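Local atomic coordinates of 2-aminomuconate 6-semialdehyde dehydrogenase (PDB entry 4U3W), a protein that probably oxidises 2-aminomuconate 6-semialdehyde to 2-aminomuconate, passing the hydride to NAD+ as aldehyde dehydrogenases do. Residues L24-N29 / V33-T38; S170-P175 / R351-K356; R296-N301 / L307-V312; D420-V425 / L445-R450. One frame throughout, in Å; residues are numbered along the deposited sequence.

Contact 1: L24-N29 / V33-T38; sequences LRHYIN and VASGTT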
loop_
_atom_site.group_PDB
_atom_site.type_symbol
_atom_site.label_atom_id
_atom_site.label_comp_id
_atom_site.label_asym_id
_atom_site.label_seq_id
_atom_site.Cartn_x
_atom_site.Cartn_y
_atom_site.Cartn_z
ATOM N N LEU A 24 45.519 2.140 -9.835
ATOM C CA LEU A 24 44.110 1.826 -9.620
ATOM C C LEU A 24 43.566 1.150 -10.874
ATOM O O LEU A 24 43.495 1.760 -11.964
ATOM C CB LEU A 24 43.298 3.080 -9.277
ATOM C CG LEU A 24 43.761 3.850 -8.015
ATOM C CD1 LEU A 24 42.817 5.018 -7.702
ATOM C CD2 LEU A 24 43.809 2.941 -6.802
ATOM N N ARG A 25 43.207 -0.109 -10.690
ATOM C CA ARG A 25 42.749 -0.988 -11.762
ATOM C C ARG A 25 41.220 -1.105 -11.810
ATOM O O ARG A 25 40.518 -0.789 -10.811
ATOM C CB ARG A 25 43.392 -2.378 -11.579
ATOM C CG ARG A 25 44.946 -2.407 -11.748
ATOM C CD ARG A 25 45.476 -3.820 -11.410
ATOM N NE ARG A 25 46.938 -3.912 -11.512
ATOM C CZ ARG A 25 47.776 -3.554 -10.545
ATOM N NH1 ARG A 25 47.286 -3.094 -9.379
ATOM N NH2 ARG A 25 49.101 -3.688 -10.727
ATOM N N HIS A 26 40.712 -1.486 -12.988
ATOM C CA HIS A 26 39.334 -1.873 -13.180
ATOM C C HIS A 26 39.087 -3.178 -12.430
ATOM O O HIS A 26 40.032 -3.910 -12.117
ATOM C CB HIS A 26 38.983 -2.074 -14.684
ATOM C CG HIS A 26 39.554 -1.012 -15.563
ATOM N ND1 HIS A 26 39.124 0.296 -15.527
ATOM C CD2 HIS A 26 40.573 -1.071 -16.478
ATOM C CE1 HIS A 26 39.872 1.018 -16.365
ATOM N NE2 HIS A 26 40.729 0.201 -16.981
ATOM N N TYR A 27 37.822 -3.486 -12.185
ATOM C CA TYR A 27 37.467 -4.781 -11.589
ATOM C C TYR A 27 36.432 -5.409 -12.486
ATOM O O TYR A 27 35.304 -4.929 -12.564
ATOM C CB TYR A 27 36.939 -4.634 -10.154
ATOM C CG TYR A 27 36.627 -5.981 -9.489
ATOM C CD1 TYR A 27 37.653 -6.796 -9.026
ATOM C CD2 TYR A 27 35.313 -6.413 -9.300
ATOM C CE1 TYR A 27 37.382 -8.052 -8.408
ATOM C CE2 TYR A 27 35.009 -7.716 -8.689
ATOM C CZ TYR A 27 36.079 -8.502 -8.251
ATOM O OH TYR A 27 35.891 -9.721 -7.644
ATOM N N ILE A 28 36.824 -6.456 -13.226
ATOM C CA ILE A 28 35.916 -7.006 -14.230
ATOM C C ILE A 28 35.851 -8.530 -14.158
ATOM O O ILE A 28 36.895 -9.195 -14.178
ATOM C CB ILE A 28 36.365 -6.532 -15.651
ATOM C CG1 ILE A 28 36.298 -4.986 -15.755
ATOM C CG2 ILE A 28 35.565 -7.197 -16.751
ATOM C CD1 ILE A 28 36.896 -4.447 -17.127
ATOM N N ASN A 29 34.644 -9.079 -14.048
ATOM C CA ASN A 29 34.471 -10.533 -14.002
ATOM C C ASN A 29 35.326 -11.185 -12.898
ATOM O O ASN A 29 36.037 -12.170 -13.143
ATOM C CB ASN A 29 34.789 -11.180 -15.389
ATOM C CG ASN A 29 34.064 -12.505 -15.582
ATOM O OD1 ASN A 29 33.036 -12.761 -14.934
ATOM N ND2 ASN A 29 34.547 -13.327 -16.518
ATOM N N VAL A 33 42.122 -5.717 -13.265
ATOM C CA VAL A 33 42.766 -5.745 -14.593
ATOM C C VAL A 33 43.150 -4.308 -14.923
ATOM O O VAL A 33 42.360 -3.398 -14.667
ATOM C CB VAL A 33 41.853 -6.362 -15.722
ATOM C CG1 VAL A 33 41.506 -7.825 -15.420
ATOM C CG2 VAL A 33 40.555 -5.566 -15.931
ATOM N N ALA A 34 44.366 -4.100 -15.430
ATOM C CA ALA A 34 44.788 -2.782 -15.906
ATOM C C ALA A 34 44.242 -2.519 -17.301
ATOM O O ALA A 34 43.408 -3.268 -17.788
ATOM C CB ALA A 34 46.361 -2.663 -15.900
ATOM N N SER A 35 44.609 -1.395 -17.907
ATOM C CA SER A 35 44.344 -1.238 -19.353
ATOM C C SER A 35 45.562 -0.542 -19.962
ATOM O O SER A 35 46.548 -0.351 -19.267
ATOM C CB SER A 35 43.035 -0.481 -19.597
ATOM O OG SER A 35 43.036 0.778 -18.924
ATOM N N GLY A 36 45.520 -0.196 -21.248
ATOM C CA GLY A 36 46.710 0.215 -21.985
ATOM C C GLY A 36 47.069 1.680 -21.865
ATOM O O GLY A 36 48.023 2.084 -22.473
ATOM N N THR A 37 46.296 2.485 -21.125
ATOM C CA THR A 37 46.758 3.870 -20.838
ATOM C C THR A 37 46.294 4.212 -19.400
ATOM O O THR A 37 45.364 3.538 -18.851
ATOM C CB THR A 37 46.173 4.963 -21.799
ATOM O OG1 THR A 37 44.763 5.078 -21.539
ATOM C CG2 THR A 37 46.380 4.627 -23.276
ATOM N N THR A 38 46.942 5.217 -18.792
ATOM C CA THR A 38 46.594 5.651 -17.428
ATOM C C THR A 38 46.536 7.196 -17.326
ATOM O O THR A 38 46.994 7.875 -18.226
ATOM C CB THR A 38 47.611 5.156 -16.397
ATOM O OG1 THR A 38 48.871 5.814 -16.620
ATOM C CG2 THR A 38 47.824 3.617 -16.520
#
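His26 and Val33 form a hydrogen-bonded antiparallel pair, which identifies the contact as part of a beta hairpin. Of the two backbone bonds, Val33 N to His26 O is the sounder, at 3.0 Å and 157°. The return bond from His26 N to Val33 O has the same length but bends to 126° and counts as weak. The pair lies where residues 33-38 leave strand 31-33 for a loop.

A side-chain bond carries the contact further along that loop. His26 NE2 lies 3.1 Å from Ser35 OG, nearly straight on, with the hydroxyl near the plane of the imidazole at its edge. The ring gets there because CG stands beside the backbone N and anti to the carbonyl carbon (chi1 -43°), which turns it along the partner chain. Its other nitrogen, ND1, accepts from the backbone N of His226, which is consistent with a proton on NE2; with polar partners at both nitrogens, the ring's rotation is probably well fixed.

Apolar contact is made by Val33 CG2, which sits 4.0 Å from Ile28 CD1, the two side chains crossing at about a right angle, and just as far from His26 CB. Separately, Arg25 CB makes a van der Waals approach to the carbonyl oxygen Val33 O, at 3.4 Å.

In the fold, strand 31-33 is an outer strand of a four-stranded mixed sheet, with 23-28 between it and 49-54. His26, Ile28 and Ser35 all rest on Leu60 of helix 58-76, while His26, Ala34 and Ser35 touch Cys54 of strand 49-54.

Contact 2: S170-P175 / R351-K356; sequences SPWNLP and RGHRDK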
loop_
_atom_site.group_PDB
_atom_site.type_symbol
_atom_site.label_atom_id
_atom_site.label_comp_id
_atom_site.label_asym_id
_atom_site.label_seq_id
_atom_site.Cartn_x
_atom_site.Cartn_y
_atom_site.Cartn_z
ATOM N N SER A 170 28.776 7.857 -11.638
ATOM C CA SER A 170 28.559 8.612 -10.387
ATOM C C SER A 170 29.490 9.810 -10.279
ATOM O O SER A 170 30.550 9.864 -10.940
ATOM C CB SER A 170 28.680 7.675 -9.151
ATOM O OG SER A 170 29.979 7.211 -9.017
ATOM N N PRO A 171 29.064 10.822 -9.492
ATOM C CA PRO A 171 29.745 12.114 -9.453
ATOM C C PRO A 171 30.931 12.162 -8.468
ATOM O O PRO A 171 31.138 11.242 -7.667
ATOM C CB PRO A 171 28.618 13.079 -9.007
ATOM C CG PRO A 171 27.785 12.222 -8.075
ATOM C CD PRO A 171 27.790 10.842 -8.699
ATOM N N TRP A 172 31.684 13.260 -8.496
ATOM C CA TRP A 172 32.842 13.383 -7.634
ATOM C C TRP A 172 32.542 14.020 -6.267
ATOM O O TRP A 172 33.424 14.071 -5.392
ATOM C CB TRP A 172 33.943 14.219 -8.313
ATOM C CG TRP A 172 33.482 15.501 -8.988
ATOM C CD1 TRP A 172 33.332 15.699 -10.336
ATOM C CD2 TRP A 172 33.188 16.771 -8.362
ATOM N NE1 TRP A 172 32.916 16.991 -10.581
ATOM C CE2 TRP A 172 32.825 17.672 -9.394
ATOM C CE3 TRP A 172 33.190 17.231 -7.026
ATOM C CZ2 TRP A 172 32.476 19.013 -9.139
ATOM C CZ3 TRP A 172 32.842 18.570 -6.771
ATOM C CH2 TRP A 172 32.477 19.444 -7.818
ATOM N N ASN A 173 31.340 14.538 -6.071
ATOM C CA ASN A 173 31.148 15.356 -4.848
ATOM C C ASN A 173 30.930 14.523 -3.578
ATOM O O ASN A 173 31.490 14.825 -2.506
ATOM C CB ASN A 173 30.015 16.381 -5.006
ATOM C CG ASN A 173 28.638 15.744 -5.202
ATOM O OD1 ASN A 173 28.473 14.871 -6.036
ATOM N ND2 ASN A 173 27.661 16.163 -4.415
ATOM N N LEU A 174 30.178 13.462 -3.647
ATOM C CA LEU A 174 30.094 12.680 -2.406
ATOM C C LEU A 174 30.344 11.268 -2.845
ATOM O O LEU A 174 29.400 10.511 -3.002
ATOM C CB LEU A 174 28.733 12.812 -1.741
ATOM C CG LEU A 174 28.285 14.157 -1.187
ATOM C CD1 LEU A 174 26.810 14.109 -0.843
ATOM C CD2 LEU A 174 29.108 14.574 0.044
ATOM N N PRO A 175 31.611 10.942 -3.142
ATOM C CA PRO A 175 31.888 9.787 -4.022
ATOM C C PRO A 175 31.343 8.459 -3.500
ATOM O O PRO A 175 30.596 7.789 -4.217
ATOM C CB PRO A 175 33.426 9.740 -4.076
ATOM C CG PRO A 175 33.871 11.137 -3.753
ATOM C CD PRO A 175 32.832 11.674 -2.775
ATOM N N ARG A 351 41.614 22.041 -9.495
ATOM C CA ARG A 351 41.909 23.426 -9.844
ATOM C C ARG A 351 41.076 23.911 -11.030
ATOM O O ARG A 351 40.745 25.089 -11.109
ATOM C CB ARG A 351 43.411 23.643 -10.123
ATOM C CG ARG A 351 44.142 23.854 -8.789
ATOM C CD ARG A 351 45.646 23.944 -8.914
ATOM N NE ARG A 351 46.078 25.283 -9.314
ATOM C CZ ARG A 351 46.467 26.252 -8.485
ATOM N NH1 ARG A 351 46.482 26.067 -7.170
ATOM N NH2 ARG A 351 46.879 27.423 -8.979
ATOM N N GLY A 352 40.729 22.994 -11.925
ATOM C CA GLY A 352 39.779 23.280 -12.994
ATOM C C GLY A 352 38.410 23.697 -12.453
ATOM O O GLY A 352 37.787 24.666 -12.926
ATOM N N HIS A 353 37.903 22.977 -11.460
ATOM C CA HIS A 353 36.626 23.411 -10.914
ATOM C C HIS A 353 36.765 24.752 -10.218
ATOM O O HIS A 353 35.889 25.615 -10.306
ATOM C CB HIS A 353 36.032 22.365 -9.938
ATOM C CG HIS A 353 34.666 22.731 -9.447
ATOM N ND1 HIS A 353 33.612 22.982 -10.303
ATOM C CD2 HIS A 353 34.163 22.851 -8.188
ATOM C CE1 HIS A 353 32.536 23.287 -9.597
ATOM N NE2 HIS A 353 32.841 23.203 -8.314
ATOM N N ARG A 354 37.851 24.936 -9.489
ATOM C CA ARG A 354 38.067 26.219 -8.893
ATOM C C ARG A 354 38.101 27.354 -9.932
ATOM O O ARG A 354 37.581 28.447 -9.690
ATOM C CB ARG A 354 39.355 26.217 -8.105
ATOM C CG ARG A 354 39.590 27.565 -7.591
ATOM C CD ARG A 354 40.670 27.610 -6.631
ATOM N NE ARG A 354 41.938 27.822 -7.290
ATOM C CZ ARG A 354 43.038 28.045 -6.593
ATOM N NH1 ARG A 354 44.176 28.224 -7.251
ATOM N NH2 ARG A 354 42.976 28.089 -5.218
ATOM N N ASP A 355 38.703 27.098 -11.092
ATOM C CA ASP A 355 38.703 28.105 -12.149
ATOM C C ASP A 355 37.277 28.501 -12.536
ATOM O O ASP A 355 37.001 29.678 -12.734
ATOM C CB ASP A 355 39.416 27.595 -13.413
ATOM C CG ASP A 355 40.938 27.521 -13.266
ATOM O OD1 ASP A 355 41.491 28.196 -12.375
ATOM O OD2 ASP A 355 41.572 26.771 -14.058
ATOM N N LYS A 356 36.376 27.516 -12.665
ATOM C CA LYS A 356 34.984 27.828 -13.015
ATOM C C LYS A 356 34.334 28.678 -11.908
ATOM O O LYS A 356 33.729 29.711 -12.205
ATOM C CB LYS A 356 34.147 26.557 -13.236
#
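Trp172 turns its indole toward His353 by placing CG between its backbone N and carbonyl carbon (chi1 45°), while His353 reaches out from its helix with CG anti to the backbone N (chi1 -175°). The rings meet as a T-shaped, edge-to-face pair, the indole edge directed at the imidazole face. Their planes stand 60° apart, and the centroid of the six-membered indole ring lies 5.1 Å from that of the imidazole.

Residues 170-175, SPWNLP, match the PWN motif of aldehyde dehydrogenases, whose asparagine contributes to the oxyanion hole in relatives. They follow strand 153-169 and lead into helix 175-188. The histidine comes from the start of helix 351-366, so two rings bridge backbones whose nearest CA atoms, those of Trp172 and His353, are 11.2 Å apart.

The buried surface is small, 79 Å², but Phe410 joins both partners: its ring meets the indole, and its carbonyl oxygen accepts a hydrogen bond from His353 NE2, which probably helps to fix the rotation of the imidazole. The touch is by one carbon, Trp172 CH2, which is 3.8 Å from both His353 NE2 and CD2, off-centre toward the ring's rim.

Contact 3: R296-N301 / L307-V312; sequences RSSFTN and LCSERV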
loop_
_atom_site.group_PDB
_atom_site.type_symbol
_atom_site.label_atom_id
_atom_site.label_comp_id
_atom_site.label_asym_id
_atom_site.label_seq_id
_atom_site.Cartn_x
_atom_site.Cartn_y
_atom_site.Cartn_z
ATOM N N ARG A 296 24.995 25.872 7.052
ATOM C CA ARG A 296 25.107 24.469 6.658
ATOM C C ARG A 296 24.731 24.233 5.197
ATOM O O ARG A 296 25.449 23.544 4.448
ATOM C CB ARG A 296 24.157 23.607 7.513
ATOM C CG ARG A 296 24.720 22.730 8.604
ATOM C CD ARG A 296 23.637 21.688 9.111
ATOM N NE ARG A 296 23.846 20.356 8.517
ATOM C CZ ARG A 296 22.928 19.596 7.905
ATOM N NH1 ARG A 296 21.666 20.003 7.780
ATOM N NH2 ARG A 296 23.279 18.398 7.427
ATOM N N SER A 297 23.563 24.729 4.797
ATOM C CA SER A 297 23.029 24.399 3.455
ATOM C C SER A 297 23.848 25.141 2.391
ATOM O O SER A 297 23.871 24.740 1.229
ATOM C CB SER A 297 21.531 24.734 3.321
ATOM O OG SER A 297 21.261 26.131 3.532
ATOM N N SER A 298 24.544 26.203 2.778
ATOM C CA SER A 298 25.378 26.896 1.805
ATOM C C SER A 298 26.826 26.396 1.687
ATOM O O SER A 298 27.405 26.450 0.579
ATOM C CB SER A 298 25.420 28.420 2.082
ATOM O OG SER A 298 24.095 28.964 2.106
ATOM N N PHE A 299 27.437 25.976 2.797
ATOM C CA PHE A 299 28.883 25.720 2.780
ATOM C C PHE A 299 29.301 24.279 3.123
ATOM O O PHE A 299 30.486 23.977 3.132
ATOM C CB PHE A 299 29.574 26.698 3.726
ATOM C CG PHE A 299 29.245 28.161 3.437
ATOM C CD1 PHE A 299 29.405 28.691 2.147
ATOM C CD2 PHE A 299 28.775 29.004 4.452
ATOM C CE1 PHE A 299 29.098 30.054 1.875
ATOM C CE2 PHE A 299 28.484 30.343 4.194
ATOM C CZ PHE A 299 28.655 30.870 2.888
ATOM N N THR A 300 28.334 23.387 3.358
ATOM C CA THR A 300 28.641 21.958 3.520
ATOM C C THR A 300 29.443 21.434 2.302
ATOM O O THR A 300 29.075 21.717 1.153
ATOM C CB THR A 300 27.353 21.113 3.685
ATOM O OG1 THR A 300 26.750 21.394 4.967
ATOM C CG2 THR A 300 27.667 19.592 3.599
ATOM N N ASN A 301 30.520 20.685 2.542
ATOM C CA ASN A 301 31.356 20.144 1.423
ATOM C C ASN A 301 31.838 21.244 0.495
ATOM O O ASN A 301 31.875 21.051 -0.726
ATOM C CB ASN A 301 30.549 19.071 0.588
ATOM C CG ASN A 301 31.448 18.088 -0.212
ATOM O OD1 ASN A 301 32.515 17.674 0.250
ATOM N ND2 ASN A 301 30.986 17.694 -1.426
ATOM N N LEU A 307 22.290 19.727 -3.570
ATOM C CA LEU A 307 21.224 20.235 -2.700
ATOM C C LEU A 307 21.521 21.577 -2.010
ATOM O O LEU A 307 20.652 22.122 -1.264
ATOM C CB LEU A 307 20.933 19.197 -1.645
ATOM C CG LEU A 307 20.512 17.801 -2.147
ATOM C CD1 LEU A 307 20.589 16.797 -1.007
ATOM C CD2 LEU A 307 19.091 17.860 -2.765
ATOM N N CYS A 308 22.725 22.101 -2.219
ATOM C CA CYS A 308 23.097 23.350 -1.510
ATOM C C CYS A 308 22.241 24.527 -1.907
ATOM O O CYS A 308 21.702 24.577 -3.010
ATOM C CB CYS A 308 24.591 23.716 -1.728
ATOM S SG CYS A 308 25.638 22.699 -0.668
ATOM N N SER A 309 22.081 25.461 -0.962
ATOM C CA SER A 309 21.307 26.651 -1.186
ATOM C C SER A 309 22.217 27.754 -1.727
ATOM O O SER A 309 22.968 28.356 -0.964
ATOM C CB SER A 309 20.631 27.122 0.131
ATOM O OG SER A 309 21.629 27.421 1.108
ATOM N N GLU A 310 22.123 28.057 -3.025
ATOM C CA GLU A 310 22.893 29.155 -3.581
ATOM C C GLU A 310 22.060 30.433 -3.679
ATOM O O GLU A 310 22.636 31.489 -3.906
ATOM C CB GLU A 310 23.482 28.762 -4.974
ATOM C CG GLU A 310 24.558 27.688 -4.788
ATOM C CD GLU A 310 25.369 27.360 -6.091
ATOM O OE1 GLU A 310 25.017 27.865 -7.184
ATOM O OE2 GLU A 310 26.362 26.617 -5.985
ATOM N N ARG A 311 20.725 30.340 -3.480
ATOM C CA ARG A 311 19.842 31.519 -3.363
ATOM C C ARG A 311 19.268 31.474 -1.959
ATOM O O ARG A 311 18.899 30.395 -1.461
ATOM C CB ARG A 311 18.666 31.530 -4.372
ATOM C CG ARG A 311 19.068 31.457 -5.865
ATOM C CD ARG A 311 17.835 31.468 -6.763
ATOM N NE ARG A 311 17.167 30.137 -6.836
ATOM C CZ ARG A 311 15.851 29.982 -6.993
ATOM N NH1 ARG A 311 15.056 31.048 -7.032
ATOM N NH2 ARG A 311 15.318 28.763 -7.090
ATOM N N VAL A 312 19.241 32.625 -1.305
ATOM C CA VAL A 312 18.568 32.758 0.001
ATOM C C VAL A 312 17.612 33.951 -0.068
ATOM O O VAL A 312 17.994 35.007 -0.600
ATOM C CB VAL A 312 19.582 32.973 1.173
ATOM C CG1 VAL A 312 18.840 32.993 2.549
ATOM C CG2 VAL A 312 20.650 31.870 1.151
#
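Ser309 OG is approached by two hydroxyls of the last helical turn. It makes a 2.8 Å hydrogen bond with Ser297 OG, in which either could be the donor, and it lies 3.1 Å from Ser298 OG, a pairing whose proton is not settled. Ser298 OG also bonds to Val294 O, one turn back in the helix. Ser309 reaches this cluster with OG held between its backbone N and carbonyl carbon (chi1 61°).

The backbone adds a second tie. Ser309 N donates to Ser297 O at 2.9 Å and 158°, from well above the carbonyl plane. Beside this bond, Cys308 CA passes 3.2 Å from Ser297 O, and Cys308 SG is 4.0 Å from Thr300 O. At the helix end itself, Arg296 O receives Thr300 N and Thr300 OG1 from opposite faces of its plane, the hydroxyl at 2.6 Å.

The contact thus joins helix 287-299 to strand 309-315 in a beta-alpha-beta unit. The five intervening residues belong to the loop that carries the nucleophilic cysteine in aldehyde dehydrogenases. Chemically, the junction relies on neutral hydroxyls and a late helical carbonyl, with Val294 O taking part, and no charged side chain bridges the two segments.

Contact 4: D420-V425 / L445-R450; sequences DDEAEV and LARGHR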
loop_
_atom_site.group_PDB
_atom_site.type_symbol
_atom_site.label_atom_id
_atom_site.label_comp_id
_atom_site.label_asym_id
_atom_site.label_seq_id
_atom_site.Cartn_x
_atom_site.Cartn_y
_atom_site.Cartn_z
ATOM N N ASP A 420 9.100 40.694 0.741
ATOM C CA ASP A 420 8.071 41.333 1.561
ATOM C C ASP A 420 6.850 40.489 1.862
ATOM O O ASP A 420 6.225 40.688 2.891
ATOM C CB ASP A 420 7.629 42.636 0.888
ATOM C CG ASP A 420 8.758 43.629 0.801
ATOM O OD1 ASP A 420 9.291 43.995 1.876
ATOM O OD2 ASP A 420 9.152 43.969 -0.340
ATOM N N ASP A 421 6.445 39.606 0.957
ATOM C CA ASP A 421 5.311 38.763 1.276
ATOM C C ASP A 421 5.347 37.333 0.695
ATOM O O ASP A 421 6.167 36.955 -0.180
ATOM C CB ASP A 421 3.990 39.457 0.887
ATOM C CG ASP A 421 3.911 39.808 -0.577
ATOM O OD1 ASP A 421 3.687 38.879 -1.381
ATOM O OD2 ASP A 421 4.011 41.021 -0.910
ATOM N N GLU A 422 4.444 36.541 1.243
ATOM C CA GLU A 422 4.432 35.124 1.008
ATOM C C GLU A 422 4.169 34.745 -0.454
ATOM O O GLU A 422 4.892 33.924 -1.012
ATOM C CB GLU A 422 3.395 34.490 1.910
ATOM C CG GLU A 422 3.497 32.985 1.909
ATOM C CD GLU A 422 2.535 32.400 2.917
ATOM O OE1 GLU A 422 2.790 32.539 4.116
ATOM O OE2 GLU A 422 1.521 31.814 2.511
ATOM N N ALA A 423 3.153 35.335 -1.081
ATOM C CA ALA A 423 2.857 34.981 -2.465
ATOM C C ALA A 423 4.051 35.310 -3.387
ATOM O O ALA A 423 4.350 34.586 -4.356
ATOM C CB ALA A 423 1.588 35.703 -2.924
ATOM N N GLU A 424 4.726 36.413 -3.057
ATOM C CA GLU A 424 5.890 36.886 -3.764
ATOM C C GLU A 424 7.057 35.923 -3.711
ATOM O O GLU A 424 7.634 35.568 -4.753
ATOM C CB GLU A 424 6.329 38.236 -3.191
ATOM C CG GLU A 424 7.658 38.731 -3.760
ATOM C CD GLU A 424 8.429 39.652 -2.815
ATOM O OE1 GLU A 424 7.874 40.079 -1.804
ATOM O OE2 GLU A 424 9.607 39.926 -3.068
ATOM N N VAL A 425 7.431 35.489 -2.510
ATOM C CA VAL A 425 8.639 34.663 -2.412
ATOM C C VAL A 425 8.394 33.260 -3.009
ATOM O O VAL A 425 9.308 32.625 -3.510
ATOM C CB VAL A 425 9.149 34.567 -0.927
ATOM C CG1 VAL A 425 8.348 33.557 -0.103
ATOM C CG2 VAL A 425 10.614 34.204 -0.889
ATOM N N LEU A 445 2.598 27.067 11.981
ATOM C CA LEU A 445 1.990 25.811 11.519
ATOM C C LEU A 445 1.380 25.897 10.117
ATOM O O LEU A 445 1.777 25.161 9.210
ATOM C CB LEU A 445 0.901 25.344 12.517
ATOM C CG LEU A 445 0.117 24.072 12.145
ATOM C CD1 LEU A 445 1.011 22.773 12.146
ATOM C CD2 LEU A 445 -1.064 23.939 13.131
ATOM N N ALA A 446 0.433 26.811 9.931
ATOM C CA ALA A 446 -0.251 26.934 8.650
ATOM C C ALA A 446 0.728 27.319 7.525
ATOM O O ALA A 446 0.737 26.705 6.447
ATOM C CB ALA A 446 -1.400 27.952 8.761
ATOM N N ARG A 447 1.551 28.315 7.800
ATOM C CA ARG A 447 2.511 28.775 6.827
ATOM C C ARG A 447 3.479 27.675 6.320
ATOM O O ARG A 447 3.737 27.568 5.099
ATOM C CB ARG A 447 3.328 29.924 7.404
ATOM C CG ARG A 447 4.111 30.540 6.320
ATOM C CD ARG A 447 5.389 31.172 6.774
ATOM N NE ARG A 447 5.270 32.380 7.573
ATOM C CZ ARG A 447 4.693 33.518 7.203
ATOM N NH1 ARG A 447 4.731 34.562 8.017
ATOM N NH2 ARG A 447 4.051 33.617 6.052
ATOM N N GLY A 448 4.030 26.886 7.247
ATOM C CA GLY A 448 4.982 25.847 6.911
ATOM C C GLY A 448 4.424 24.895 5.860
ATOM O O GLY A 448 5.085 24.613 4.840
ATOM N N HIS A 449 3.204 24.409 6.113
ATOM C CA HIS A 449 2.555 23.447 5.212
ATOM C C HIS A 449 2.043 24.103 3.911
ATOM O O HIS A 449 2.236 23.545 2.819
ATOM C CB HIS A 449 1.406 22.705 5.946
ATOM C CG HIS A 449 1.901 21.821 7.052
ATOM N ND1 HIS A 449 2.642 20.675 6.822
ATOM C CD2 HIS A 449 1.774 21.929 8.400
ATOM C CE1 HIS A 449 2.977 20.130 7.979
ATOM N NE2 HIS A 449 2.453 20.871 8.958
ATOM N N ARG A 450 1.436 25.285 4.002
ATOM C CA ARG A 450 0.852 25.868 2.778
ATOM C C ARG A 450 1.918 26.381 1.808
ATOM O O ARG A 450 1.718 26.316 0.574
ATOM C CB ARG A 450 -0.133 26.991 3.108
ATOM C CG ARG A 450 0.482 28.321 3.463
ATOM C CD ARG A 450 -0.608 29.284 3.999
ATOM N NE ARG A 450 0.018 30.528 4.418
ATOM C CZ ARG A 450 -0.192 31.157 5.570
ATOM N NH1 ARG A 450 -1.091 30.714 6.444
ATOM N NH2 ARG A 450 0.477 32.279 5.818
#
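Glu422 faces Arg447 and Arg450 in a three-residue salt-bridge network that joins the first turn of helix 422-430 to helix 445-452. The close-fitting part is concentrated at one carboxylate. Arg450 takes it side-on with two nitrogens: Arg450 NE reaches Glu422 OE2 at 2.7 Å, on the syn lone pair, and Arg450 NH2 reaches Glu422 OE1 at 2.9 Å. The planes of the two groups are tilted by 35°, yet both bonds form, with Glu422 OE2 within 10° of the guanidinium plane. The Arg450 guanidinium is in turn laid over Arg447 CA, which sits 3.8 Å above its centre.

Arg447 meets the same carboxylate differently. Its plane is turned 80° from that of Glu422, and the bond from Arg447 NH2 to Glu422 OE1 is bent and weak; its 2.5 Å is short and the exact length doubtful. The bend of its chain at chi3 brings the guanidinium back toward the glutamate. Both arginines thus appear to share Glu422 OE1, while Arg447 has a second carboxylate partner in Asp284 and a cation-pi contact with Phe282.

Away from this cluster the contact is loose. The nearest CA atoms, those of Glu422 and Arg447, are 8.8 Å apart, and the exposed Asp420 and Asp421 take no part across it. His449 of helix 445-452 bonds to His449 of a second subunit, so the helix also belongs to the tetramer interface. The more solvent-facing start of helix 422-430 is closed by a capping box: Glu424 N donates to Asp421 OD1 at 3.2 Å, and Asp421 N returns a 3.1 Å bond to Glu424 OE1.

How the contacts relate
Contacts 2 and 3 are the pair that touch: Asn173 O lies 3.1 Å from Asn301 ND2, a probable hydrogen bond that ties the PWN loop to the end of helix 287-299, beside the probable nucleophile loop. Their centres are about 16 Å apart, and contact 2 has a bound magnesium ion about 8 Å from the Trp172 side chain. Contact 4 approaches contact 3 to about 7 Å between nearest atoms without meeting it, and lies farther out, at the subunit interface. Contact 1 comes within about 11 Å of contact 2 between nearest atoms, but lies across the chain's centre from contacts 3 and 4, its centre about 54 Å from that of contact 4.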